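Local coordinates for probable protein phosphatase 2C 50 (Oryza sativa subsp. japonica, PDB 5ZCG) that probably removes phosphate groups from phosphoserine and phosphothreonine residues of other proteins as a magnesium-dependent phosphatase of the PP2C family, at residues Glu193-Lys198 against Leu222-Ile227; Lys186-Arg191 against Ala212-Ile217; Val158-Asp163 against Ile179-Asp184; His55-Phe60 against Thr314-Asp319. The protein carries 5 engineered substitutions. All blocks are in the same frame, centred on the assembly; numbering follows the deposited sequence.

Contact 1 of 4, residues Glu193-Lys198 against Leu222-Ile227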
loop_
_atom_site.group_PDB
_atom_site.type_symbol
_atom_site.label_atom_id
_atom_site.label_comp_id
_atom_site.label_asym_id
_atom_site.label_seq_id
_atom_site.Cartn_x
_atom_site.Cartn_y
_atom_site.Cartn_z
ATOM N N GLU A 193 2.832 6.454 -17.296
ATOM C CA GLU A 193 2.732 7.551 -18.253
ATOM C C GLU A 193 1.947 7.147 -19.493
ATOM O O GLU A 193 1.268 7.988 -20.093
ATOM C CB GLU A 193 4.129 8.040 -18.634
ATOM C CG GLU A 193 4.782 8.916 -17.569
ATOM C CD GLU A 193 6.230 9.241 -17.877
ATOM O OE1 GLU A 193 6.836 10.045 -17.133
ATOM O OE2 GLU A 193 6.765 8.691 -18.863
ATOM N N ALA A 194 2.020 5.873 -19.894
ATOM C CA ALA A 194 1.204 5.413 -21.008
ATOM C C ALA A 194 -0.269 5.428 -20.644
ATOM O O ALA A 194 -1.119 5.641 -21.516
ATOM C CB ALA A 194 1.627 4.009 -21.435
ATOM N N GLN A 195 -0.593 5.220 -19.369
ATOM C CA GLN A 195 -1.987 5.337 -18.959
ATOM C C GLN A 195 -2.418 6.781 -18.713
ATOM O O GLN A 195 -3.535 7.009 -18.237
ATOM C CB GLN A 195 -2.235 4.500 -17.705
ATOM C CG GLN A 195 -1.916 3.029 -17.890
ATOM C CD GLN A 195 -3.070 2.136 -17.500
ATOM O OE1 GLN A 195 -3.301 1.881 -16.319
ATOM N NE2 GLN A 195 -3.814 1.666 -18.492
ATOM N N GLY A 196 -1.578 7.760 -19.035
ATOM C CA GLY A 196 -1.920 9.148 -18.809
ATOM C C GLY A 196 -1.608 9.664 -17.425
ATOM O O GLY A 196 -2.034 10.773 -17.084
ATOM N N GLY A 197 -0.875 8.899 -16.615
ATOM C CA GLY A 197 -0.564 9.312 -15.266
ATOM C C GLY A 197 0.766 10.024 -15.179
ATOM O O GLY A 197 1.541 10.084 -16.132
ATOM N N LYS A 198 1.036 10.572 -14.003
ATOM C CA LYS A 198 2.262 11.313 -13.770
ATOM C C LYS A 198 3.065 10.664 -12.655
ATOM O O LYS A 198 2.503 10.193 -11.662
ATOM C CB LYS A 198 1.969 12.771 -13.398
ATOM C CG LYS A 198 1.798 13.714 -14.575
ATOM C CD LYS A 198 1.951 15.166 -14.129
ATOM C CE LYS A 198 2.432 16.049 -15.270
ATOM N NZ LYS A 198 3.152 17.257 -14.777
ATOM N N LEU A 222 -6.237 5.182 -6.706
ATOM C CA LEU A 222 -5.094 5.402 -7.582
ATOM C C LEU A 222 -5.079 4.454 -8.772
ATOM O O LEU A 222 -4.070 4.386 -9.488
ATOM C CB LEU A 222 -3.790 5.287 -6.788
ATOM C CG LEU A 222 -3.495 6.523 -5.937
ATOM C CD1 LEU A 222 -2.247 6.337 -5.092
ATOM C CD2 LEU A 222 -3.359 7.747 -6.824
ATOM N N LYS A 223 -6.163 3.720 -8.998
ATOM C CA LYS A 223 -6.254 2.897 -10.192
ATOM C C LYS A 223 -6.577 3.780 -11.397
ATOM O O LYS A 223 -7.233 4.815 -11.256
ATOM C CB LYS A 223 -7.332 1.827 -10.023
ATOM C CG LYS A 223 -6.928 0.704 -9.076
ATOM C CD LYS A 223 -8.040 -0.321 -8.897
ATOM C CE LYS A 223 -7.776 -1.225 -7.697
ATOM N NZ LYS A 223 -6.368 -1.718 -7.651
ATOM N N PRO A 224 -6.121 3.399 -12.602
ATOM C CA PRO A 224 -5.391 2.169 -12.919
ATOM C C PRO A 224 -3.876 2.303 -12.818
ATOM O O PRO A 224 -3.157 1.453 -13.348
ATOM C CB PRO A 224 -5.795 1.916 -14.366
ATOM C CG PRO A 224 -5.879 3.321 -14.939
ATOM C CD PRO A 224 -6.328 4.227 -13.806
ATOM N N PHE A 225 -3.394 3.352 -12.150
ATOM C CA PHE A 225 -1.957 3.597 -12.092
ATOM C C PHE A 225 -1.267 2.672 -11.092
ATOM O O PHE A 225 -0.167 2.176 -11.360
ATOM C CB PHE A 225 -1.695 5.066 -11.753
ATOM C CG PHE A 225 -2.527 6.027 -12.563
ATOM C CD1 PHE A 225 -2.362 6.120 -13.936
ATOM C CD2 PHE A 225 -3.484 6.828 -11.955
ATOM C CE1 PHE A 225 -3.128 6.994 -14.690
ATOM C CE2 PHE A 225 -4.257 7.707 -12.702
ATOM C CZ PHE A 225 -4.076 7.790 -14.073
ATOM N N VAL A 226 -1.887 2.431 -9.938
ATOM C CA VAL A 226 -1.376 1.487 -8.950
ATOM C C VAL A 226 -2.146 0.181 -9.116
ATOM O O VAL A 226 -3.370 0.153 -8.960
ATOM C CB VAL A 226 -1.501 2.048 -7.523
ATOM C CG1 VAL A 226 -0.939 1.067 -6.507
ATOM C CG2 VAL A 226 -0.781 3.393 -7.419
ATOM N N ILE A 227 -1.445 -0.898 -9.432
ATOM C CA ILE A 227 -2.091 -2.161 -9.781
ATOM C C ILE A 227 -1.674 -3.213 -8.772
ATOM O O ILE A 227 -0.607 -3.111 -8.133
ATOM C CB ILE A 227 -1.750 -2.591 -11.229
ATOM C CG1 ILE A 227 -0.236 -2.577 -11.445
ATOM C CG2 ILE A 227 -2.479 -1.706 -12.237
ATOM C CD1 ILE A 227 0.211 -3.312 -12.685
#
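Gly197 and Phe225 bring the two backbones to 6.7 Å between their CA atoms, where helix 186-194 has just ended and the chain meets the bend after a cis peptide bond at Pro224. The turn is a Schellman motif: Gly196, at positive phi, is its C-prime residue, and Gly196 N bonds to Glu193 O at 3.0 Å. The ring of Phe225 meets this helix end. Its CG stands beside its own backbone N, opposite the carbonyl carbon (chi1 -47°), and from there CE1 reaches Gly197 CA at 3.5 Å. Gly197 suits the place because a beta carbon there would run into Phe225 CD1. At the ring edge, near its plane, Gln195 O sits 3.6 Å from CE1, while the aliphatic start of the glutamine, CB, is 4.0 Å from the same carbon. Pro224 lays CD over the centre of one face of the ring, 4.1 Å above it, a stiff neighbour that probably limits how the ring can turn. Replacing Phe225 by an alanine would probably leave a gap beside Gly197 and take the apolar partner from Gln195 CB. Beyond the ring, Phe225 O accepts a hydrogen bond from Arg191 NH2. The chemistry is mostly that of shape: the CE1 corner of an apolar ring abuts bare glycine backbone at the surface, and this fit joins the end of the helix to the loop.

Contact 2 of 4, residues Lys186-Arg191 against Ala212-Ile217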
loop_
_atom_site.group_PDB
_atom_site.type_symbol
_atom_site.label_atom_id
_atom_site.label_comp_id
_atom_site.label_asym_id
_atom_site.label_seq_id
_atom_site.Cartn_x
_atom_site.Cartn_y
_atom_site.Cartn_z
ATOM N N LYS A 186 11.971 2.302 -14.672
ATOM C CA LYS A 186 11.748 2.743 -16.049
ATOM C C LYS A 186 10.483 2.130 -16.638
ATOM O O LYS A 186 9.670 2.829 -17.257
ATOM C CB LYS A 186 12.965 2.396 -16.910
ATOM C CG LYS A 186 12.850 2.861 -18.354
ATOM C CD LYS A 186 14.066 2.448 -19.173
ATOM C CE LYS A 186 14.538 3.575 -20.082
ATOM N NZ LYS A 186 13.412 4.432 -20.548
ATOM N N ASP A 187 10.283 0.828 -16.428
ATOM C CA ASP A 187 9.090 0.177 -16.952
ATOM C C ASP A 187 7.833 0.634 -16.215
ATOM O O ASP A 187 6.772 0.801 -16.829
ATOM C CB ASP A 187 9.245 -1.341 -16.866
ATOM C CG ASP A 187 9.567 -1.819 -15.458
ATOM O OD1 ASP A 187 10.001 -0.987 -14.631
ATOM O OD2 ASP A 187 9.401 -3.022 -15.177
ATOM N N GLU A 188 7.938 0.877 -14.906
ATOM C CA GLU A 188 6.767 1.316 -14.149
ATOM C C GLU A 188 6.375 2.741 -14.522
ATOM O O GLU A 188 5.185 3.045 -14.684
ATOM C CB GLU A 188 7.038 1.206 -12.648
ATOM C CG GLU A 188 7.132 -0.222 -12.131
ATOM C CD GLU A 188 5.834 -0.985 -12.294
ATOM O OE1 GLU A 188 5.625 -1.595 -13.367
ATOM O OE2 GLU A 188 5.018 -0.972 -11.349
ATOM N N ARG A 189 7.362 3.624 -14.684
ATOM C CA ARG A 189 7.060 4.971 -15.153
ATOM C C ARG A 189 6.479 4.935 -16.558
ATOM O O ARG A 189 5.532 5.668 -16.863
ATOM C CB ARG A 189 8.308 5.849 -15.122
ATOM C CG ARG A 189 8.064 7.239 -15.690
ATOM C CD ARG A 189 9.356 7.928 -16.101
ATOM N NE ARG A 189 10.077 8.488 -14.961
ATOM C CZ ARG A 189 9.717 9.595 -14.318
ATOM N NH1 ARG A 189 8.632 10.257 -14.694
ATOM N NH2 ARG A 189 10.436 10.034 -13.292
ATOM N N ALA A 190 7.045 4.101 -17.437
ATOM C CA ALA A 190 6.514 3.997 -18.793
ATOM C C ALA A 190 5.061 3.541 -18.780
ATOM O O ALA A 190 4.227 4.097 -19.503
ATOM C CB ALA A 190 7.377 3.044 -19.621
ATOM N N ARG A 191 4.730 2.554 -17.943
ATOM C CA ARG A 191 3.352 2.074 -17.860
ATOM C C ARG A 191 2.414 3.158 -17.336
ATOM O O ARG A 191 1.342 3.408 -17.914
ATOM C CB ARG A 191 3.300 0.831 -16.971
ATOM C CG ARG A 191 1.913 0.412 -16.533
ATOM C CD ARG A 191 1.977 -0.836 -15.664
ATOM N NE ARG A 191 2.541 -0.556 -14.347
ATOM C CZ ARG A 191 1.852 -0.028 -13.340
ATOM N NH1 ARG A 191 2.438 0.193 -12.169
ATOM N NH2 ARG A 191 0.570 0.269 -13.504
ATOM N N ALA A 212 4.427 6.456 -2.985
ATOM C CA ALA A 212 5.811 6.140 -3.308
ATOM C C ALA A 212 5.994 4.708 -3.789
ATOM O O ALA A 212 7.100 4.169 -3.692
ATOM C CB ALA A 212 6.712 6.413 -2.097
ATOM N N MET A 213 4.935 4.087 -4.297
ATOM C CA MET A 213 4.997 2.759 -4.878
ATOM C C MET A 213 4.047 2.698 -6.065
ATOM O O MET A 213 3.004 3.358 -6.082
ATOM C CB MET A 213 4.618 1.671 -3.870
ATOM C CG MET A 213 3.176 1.744 -3.392
ATOM S SD MET A 213 2.829 0.452 -2.188
ATOM C CE MET A 213 4.464 0.208 -1.577
ATOM N N SER A 214 4.428 1.914 -7.072
ATOM C CA SER A 214 3.646 1.794 -8.295
ATOM C C SER A 214 2.691 0.607 -8.278
ATOM O O SER A 214 1.831 0.512 -9.161
ATOM C CB SER A 214 4.580 1.689 -9.508
ATOM O OG SER A 214 5.620 0.761 -9.277
ATOM N N ARG A 215 2.827 -0.301 -7.312
ATOM C CA ARG A 215 1.940 -1.446 -7.186
ATOM C C ARG A 215 1.619 -1.661 -5.717
ATOM O O ARG A 215 2.469 -1.432 -4.849
ATOM C CB ARG A 215 2.559 -2.725 -7.772
ATOM C CG ARG A 215 3.106 -2.554 -9.175
ATOM C CD ARG A 215 3.164 -3.860 -9.930
ATOM N NE ARG A 215 3.952 -3.712 -11.147
ATOM C CZ ARG A 215 4.290 -4.715 -11.948
ATOM N NH1 ARG A 215 3.906 -5.954 -11.659
ATOM N NH2 ARG A 215 5.013 -4.479 -13.035
ATOM N N SER A 216 0.395 -2.099 -5.451
ATOM C CA SER A 216 -0.054 -2.416 -4.100
ATOM C C SER A 216 -1.377 -3.160 -4.197
ATOM O O SER A 216 -1.966 -3.283 -5.275
ATOM C CB SER A 216 -0.207 -1.156 -3.240
ATOM O OG SER A 216 -1.546 -0.698 -3.256
ATOM N N ILE A 217 -1.828 -3.666 -3.054
ATOM C CA ILE A 217 -3.175 -4.195 -2.889
ATOM C C ILE A 217 -4.017 -3.112 -2.231
ATOM O O ILE A 217 -3.611 -2.538 -1.215
ATOM C CB ILE A 217 -3.174 -5.484 -2.047
ATOM C CG1 ILE A 217 -2.388 -6.587 -2.763
ATOM C CG2 ILE A 217 -4.605 -5.931 -1.748
ATOM C CD1 ILE A 217 -2.537 -7.948 -2.128
#
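Glu188, buried on helix 186-194, pushes its carboxylate against Ser214 and Arg215, and its oxygen OE2 takes three donors. Ser214 OG gives its proton to OE2 at 2.8 Å, using the anti lone pair. Arg215 NE reaches the same oxygen at 2.9 Å from above the carboxylate plane, and its NH2 takes OE1 at 3.0 Å in a nearly straight bond (168°). The arginine thus grips side-on, one nitrogen to each oxygen, with the two planes turned 48° apart. Arg191, one turn along the helix, adds NH1 to OE2 at 2.9 Å; its chain, bent at chi3 (71°), also lets NH1 reach Ser214 O at 3.1 Å. A glutamate suits the centre because its negative charge probably offsets the closeness of the two guanidinium groups, and the short hydroxyl of serine reaches the outer side of OE2, away from OE1, while the arginine nitrogens come from out of the carboxylate plane. This tight core gives way to a looser, more open side. There Asp187 is exposed, its carboxylate short of touching Arg215 and paired instead with Arg185. The network continues into the loop before strand 231-236, where Arg215 NH1 bonds to Lys229 O. Ser214 joins its backbone to that of His181, and beyond it Ile217 pairs with strand 143-151 and packs on helix 67-91.

Contact 3 of 4, residues Val158-Asp163 against Ile179-Asp184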
loop_
_atom_site.group_PDB
_atom_site.type_symbol
_atom_site.label_atom_id
_atom_site.label_comp_id
_atom_site.label_asym_id
_atom_site.label_seq_id
_atom_site.Cartn_x
_atom_site.Cartn_y
_atom_site.Cartn_z
ATOM N N VAL A 158 8.446 -16.743 -5.046
ATOM C CA VAL A 158 8.243 -15.425 -4.466
ATOM C C VAL A 158 7.300 -14.639 -5.359
ATOM O O VAL A 158 7.479 -14.599 -6.581
ATOM C CB VAL A 158 9.576 -14.682 -4.283
ATOM C CG1 VAL A 158 9.315 -13.205 -4.066
ATOM C CG2 VAL A 158 10.355 -15.287 -3.123
ATOM N N ALA A 159 6.296 -14.018 -4.748
ATOM C CA ALA A 159 5.436 -13.061 -5.431
ATOM C C ALA A 159 5.510 -11.741 -4.681
ATOM O O ALA A 159 5.229 -11.689 -3.478
ATOM C CB ALA A 159 3.994 -13.560 -5.503
ATOM N N ASN A 160 5.880 -10.678 -5.387
ATOM C CA ASN A 160 6.054 -9.372 -4.768
ATOM C C ASN A 160 5.171 -8.337 -5.443
ATOM O O ASN A 160 5.120 -8.260 -6.674
ATOM C CB ASN A 160 7.506 -8.914 -4.834
ATOM C CG ASN A 160 7.681 -7.499 -4.328
ATOM O OD1 ASN A 160 7.503 -7.231 -3.141
ATOM N ND2 ASN A 160 8.009 -6.579 -5.230
ATOM N N CYS A 161 4.499 -7.530 -4.628
ATOM C CA CYS A 161 3.681 -6.417 -5.097
ATOM C C CYS A 161 3.912 -5.269 -4.117
ATOM O O CYS A 161 3.387 -5.288 -2.998
ATOM C CB CYS A 161 2.215 -6.819 -5.180
ATOM S SG CYS A 161 1.090 -5.482 -5.582
ATOM N N GLY A 162 4.708 -4.284 -4.529
ATOM C CA GLY A 162 4.991 -3.130 -3.690
ATOM C C GLY A 162 6.469 -2.929 -3.418
ATOM O O GLY A 162 7.313 -3.433 -4.167
ATOM N N ASP A 163 6.809 -2.194 -2.356
ATOM C CA ASP A 163 8.205 -1.904 -2.048
ATOM C C ASP A 163 8.708 -2.627 -0.805
ATOM O O ASP A 163 9.761 -2.264 -0.271
ATOM C CB ASP A 163 8.434 -0.394 -1.916
ATOM C CG ASP A 163 7.595 0.244 -0.829
ATOM O OD1 ASP A 163 7.036 -0.475 0.025
ATOM O OD2 ASP A 163 7.481 1.489 -0.840
ATOM N N ILE A 179 12.087 -7.209 -7.011
ATOM C CA ILE A 179 12.524 -5.868 -7.373
ATOM C C ILE A 179 11.438 -4.898 -6.934
ATOM O O ILE A 179 10.274 -5.034 -7.336
ATOM C CB ILE A 179 12.808 -5.748 -8.877
ATOM C CG1 ILE A 179 13.799 -6.827 -9.317
ATOM C CG2 ILE A 179 13.365 -4.375 -9.203
ATOM C CD1 ILE A 179 13.222 -7.817 -10.301
ATOM N N ASP A 180 11.825 -3.913 -6.123
ATOM C CA ASP A 180 10.878 -2.948 -5.578
ATOM C C ASP A 180 10.091 -2.273 -6.691
ATOM O O ASP A 180 10.650 -1.872 -7.714
ATOM C CB ASP A 180 11.615 -1.887 -4.756
ATOM C CG ASP A 180 12.327 -2.468 -3.549
ATOM O OD1 ASP A 180 12.339 -3.710 -3.397
ATOM O OD2 ASP A 180 12.880 -1.677 -2.753
ATOM N N HIS A 181 8.780 -2.153 -6.485
ATOM C CA HIS A 181 7.925 -1.438 -7.429
ATOM C C HIS A 181 7.936 0.041 -7.055
ATOM O O HIS A 181 7.034 0.565 -6.398
ATOM C CB HIS A 181 6.518 -2.022 -7.435
ATOM C CG HIS A 181 6.452 -3.402 -8.007
ATOM N ND1 HIS A 181 5.877 -4.459 -7.338
ATOM C CD2 HIS A 181 6.916 -3.902 -9.176
ATOM C CE1 HIS A 181 5.975 -5.550 -8.077
ATOM N NE2 HIS A 181 6.604 -5.240 -9.196
ATOM N N LYS A 182 8.997 0.717 -7.481
ATOM C CA LYS A 182 9.150 2.157 -7.310
ATOM C C LYS A 182 8.657 2.882 -8.559
ATOM O O LYS A 182 8.891 2.416 -9.678
ATOM C CB LYS A 182 10.608 2.523 -7.048
ATOM C CG LYS A 182 11.079 2.219 -5.635
ATOM C CD LYS A 182 10.002 2.559 -4.615
ATOM C CE LYS A 182 10.609 2.991 -3.292
ATOM N NZ LYS A 182 9.571 3.456 -2.326
ATOM N N PRO A 183 7.969 4.014 -8.392
ATOM C CA PRO A 183 7.384 4.692 -9.561
ATOM C C PRO A 183 8.407 5.152 -10.590
ATOM O O PRO A 183 8.070 5.257 -11.776
ATOM C CB PRO A 183 6.640 5.882 -8.937
ATOM C CG PRO A 183 6.403 5.479 -7.512
ATOM C CD PRO A 183 7.589 4.657 -7.125
ATOM N N ASP A 184 9.643 5.433 -10.178
ATOM C CA ASP A 184 10.663 5.866 -11.127
ATOM C C ASP A 184 11.361 4.707 -11.831
ATOM O O ASP A 184 12.213 4.956 -12.692
ATOM C CB ASP A 184 11.705 6.744 -10.431
ATOM C CG ASP A 184 12.435 6.018 -9.324
ATOM O OD1 ASP A 184 11.767 5.361 -8.499
ATOM O OD2 ASP A 184 13.680 6.111 -9.277
HETATM O O HOH W 1 9.420 -7.788 -8.033
HETATM O O HOH W 2 11.759 -0.636 -0.431
#
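His181 has CG opposite its carbonyl carbon (chi1 -68°), which lays the imidazole edge-on against the end of strand 155-161, while Asn160, its CG trans to the backbone N (chi1 174°), comes from the other direction to meet CE1. At that edge Gly162 N donates to His181 ND1 at 3.0 Å, almost dead straight (177°) and in the ring plane. His181 N returns a bond to Gly162 O at 3.0 Å. With NE2 bonded to Glu231 OE2, both ring nitrogens are engaged and the ring's rotation is fixed. Ile179 O lies 4.0 Å above the centre of one face, and Asn160 O approaches CE1 at 3.2 Å. Glycine is needed at Gly162, whose backbone angles would jam any beta carbon against the preceding carbonyl. Further along, Lys182, bent at chi2 and chi3, brings NZ to Asp163 OD2 at 3.2 Å in a salt bridge, and also bonds to Ala212 O. A water ties Asp163 O (2.6 Å) to Asp180 OD2 (2.8 Å), whose carboxylate pairs with Arg165. His181 is the centre of an inverse gamma turn, and both its N-H and its ring meet Gly162. Asp163 belongs to the Gly-Asp-Ser-Arg motif of PP2C phosphatases and its side chain lies about 6 Å from a bound magnesium ion, so the arrangement is consistent with a second shell around the metal centre.

Contact 4 of 4, residues His55-Phe60 against Thr314-Asp319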
loop_
_atom_site.group_PDB
_atom_site.type_symbol
_atom_site.label_atom_id
_atom_site.label_comp_id
_atom_site.label_asym_id
_atom_site.label_seq_id
_atom_site.Cartn_x
_atom_site.Cartn_y
_atom_site.Cartn_z
ATOM N N HIS A 55 4.771 -24.229 2.729
ATOM C CA HIS A 55 4.479 -23.233 3.749
ATOM C C HIS A 55 4.515 -21.848 3.124
ATOM O O HIS A 55 5.236 -21.609 2.154
ATOM C CB HIS A 55 5.488 -23.305 4.896
ATOM C CG HIS A 55 6.144 -24.639 5.035
ATOM N ND1 HIS A 55 5.454 -25.769 5.418
ATOM C CD2 HIS A 55 7.423 -25.028 4.829
ATOM C CE1 HIS A 55 6.281 -26.798 5.445
ATOM N NE2 HIS A 55 7.483 -26.374 5.094
ATOM N N LEU A 56 3.744 -20.925 3.681
ATOM C CA LEU A 56 3.680 -19.575 3.137
ATOM C C LEU A 56 4.157 -18.569 4.175
ATOM O O LEU A 56 3.743 -18.625 5.337
ATOM C CB LEU A 56 2.262 -19.230 2.668
ATOM C CG LEU A 56 2.210 -18.006 1.744
ATOM C CD1 LEU A 56 2.840 -18.320 0.399
ATOM C CD2 LEU A 56 0.796 -17.517 1.554
ATOM N N PHE A 57 5.045 -17.668 3.762
ATOM C CA PHE A 57 5.479 -16.549 4.587
ATOM C C PHE A 57 5.162 -15.258 3.856
ATOM O O PHE A 57 5.283 -15.182 2.632
ATOM C CB PHE A 57 6.977 -16.632 4.910
ATOM C CG PHE A 57 7.371 -17.915 5.575
ATOM C CD1 PHE A 57 7.275 -18.055 6.949
ATOM C CD2 PHE A 57 7.819 -18.991 4.824
ATOM C CE1 PHE A 57 7.629 -19.240 7.565
ATOM C CE2 PHE A 57 8.176 -20.177 5.434
ATOM C CZ PHE A 57 8.080 -20.305 6.804
ATOM N N GLY A 58 4.729 -14.251 4.597
ATOM C CA GLY A 58 4.351 -13.011 3.955
ATOM C C GLY A 58 4.538 -11.797 4.835
ATOM O O GLY A 58 4.306 -11.855 6.045
ATOM N N VAL A 59 4.946 -10.688 4.229
ATOM C CA VAL A 59 5.018 -9.401 4.907
ATOM C C VAL A 59 4.165 -8.416 4.123
ATOM O O VAL A 59 4.306 -8.296 2.896
ATOM C CB VAL A 59 6.468 -8.906 5.049
ATOM C CG1 VAL A 59 6.506 -7.447 5.524
ATOM C CG2 VAL A 59 7.233 -9.809 6.017
ATOM N N PHE A 60 3.278 -7.718 4.836
ATOM C CA PHE A 60 2.289 -6.824 4.244
ATOM C C PHE A 60 2.423 -5.467 4.921
ATOM O O PHE A 60 2.058 -5.310 6.089
ATOM C CB PHE A 60 0.881 -7.391 4.411
ATOM C CG PHE A 60 0.809 -8.878 4.198
ATOM C CD1 PHE A 60 0.754 -9.404 2.919
ATOM C CD2 PHE A 60 0.835 -9.749 5.275
ATOM C CE1 PHE A 60 0.706 -10.769 2.715
ATOM C CE2 PHE A 60 0.788 -11.114 5.081
ATOM C CZ PHE A 60 0.721 -11.626 3.797
ATOM N N THR A 314 9.084 -4.901 10.141
ATOM C CA THR A 314 8.661 -6.291 10.229
ATOM C C THR A 314 9.665 -7.137 9.469
ATOM O O THR A 314 9.994 -6.831 8.321
ATOM C CB THR A 314 7.249 -6.487 9.676
ATOM O OG1 THR A 314 6.321 -5.853 10.562
ATOM C CG2 THR A 314 6.903 -7.971 9.583
ATOM N N VAL A 315 10.172 -8.175 10.126
ATOM C CA VAL A 315 11.217 -9.029 9.580
ATOM C C VAL A 315 10.840 -10.477 9.849
ATOM O O VAL A 315 10.592 -10.860 10.998
ATOM C CB VAL A 315 12.598 -8.714 10.198
ATOM C CG1 VAL A 315 13.681 -9.564 9.550
ATOM C CG2 VAL A 315 12.935 -7.212 10.085
ATOM N N ILE A 316 10.807 -11.282 8.795
ATOM C CA ILE A 316 10.721 -12.730 8.902
ATOM C C ILE A 316 12.028 -13.301 8.383
ATOM O O ILE A 316 12.476 -12.947 7.284
ATOM C CB ILE A 316 9.533 -13.309 8.113
ATOM C CG1 ILE A 316 8.200 -12.755 8.617
ATOM C CG2 ILE A 316 9.542 -14.827 8.216
ATOM C CD1 ILE A 316 7.000 -13.266 7.820
ATOM N N VAL A 317 12.638 -14.179 9.171
ATOM C CA VAL A 317 13.828 -14.909 8.760
ATOM C C VAL A 317 13.461 -16.384 8.718
ATOM O O VAL A 317 12.979 -16.937 9.715
ATOM C CB VAL A 317 15.010 -14.652 9.704
ATOM C CG1 VAL A 317 16.248 -15.416 9.234
ATOM C CG2 VAL A 317 15.286 -13.154 9.791
ATOM N N VAL A 318 13.674 -17.016 7.568
ATOM C CA VAL A 318 13.395 -18.438 7.388
ATOM C C VAL A 318 14.722 -19.156 7.198
ATOM O O VAL A 318 15.424 -18.928 6.206
ATOM C CB VAL A 318 12.454 -18.689 6.197
ATOM C CG1 VAL A 318 12.238 -20.188 5.999
ATOM C CG2 VAL A 318 11.121 -17.986 6.412
ATOM N N ASP A 319 15.068 -20.019 8.147
ATOM C CA ASP A 319 16.262 -20.840 8.023
ATOM C C ASP A 319 16.008 -21.929 6.986
ATOM O O ASP A 319 15.079 -22.730 7.131
ATOM C CB ASP A 319 16.623 -21.435 9.383
ATOM C CG ASP A 319 17.940 -22.186 9.369
ATOM O OD1 ASP A 319 18.610 -22.227 8.315
ATOM O OD2 ASP A 319 18.305 -22.743 10.423
#
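The ring of Phe57 has Val318 squarely over one face: CG2 stands 3.6 Å from the ring centroid and only 2° off its normal, a CH-pi contact. Ile316 CG2 approaches obliquely, 4.1 Å from CD1, and Trp4 of strand 3-9 meets the phenylalanine in an edge-to-face pair. With CB already directed at strand 314-319, CG beside its own N (chi1 -56°) sets the ring against Val318. A wide flat residue suits the spot, since its face offers a seat for the valine methyl. An alanine in its place would probably open a gap beside Val318 CG2 and leave Trp4 without its ring partner. The two strands run nearly antiparallel (162°), their axes 7.9 Å apart at closest approach, yet belong to different sheets: they face each other across the interior of the beta sandwich that forms the core of the PP2C fold, and meet through side chains instead of pairing as neighbours. Next in line, Ile316 extends CD1 to Gly58 O at 3.5 Å and to Val59 CG2 at 3.9 Å, its long branch lying against the backbone of Gly58. Gly58 must be small because a beta carbon would strike the ring of Phe60, on the helix-covered side. Val59 and Thr314 slide past each other methyl to methyl, CG2 to CG2 at 4.0 Å, while Thr314 OG1 turns to Asp18.

How the contacts relate
Contacts 1, 2 and 3 form a continuous patch on one side of the chain's centre. Contacts 1 and 2 share helix 186-194, their centres 8 Å apart, and their segments alternate along the chain. Contact 3, its centre also 8 Å from that of contact 2, closes before either opens and touches contact 2 directly. Contact 4 stands apart, its centre 16 Å from that of contact 3 and 30 Å from that of contact 1, and its segments bracket all the others in sequence. It joins the two sheets of the core, and contact 3 reaches one of these sheets too. The series thus runs from the sandwich, past the magnesium site, to the surface, where Lys198 of contact 1 packs on an aromatic side chain of another protein chain.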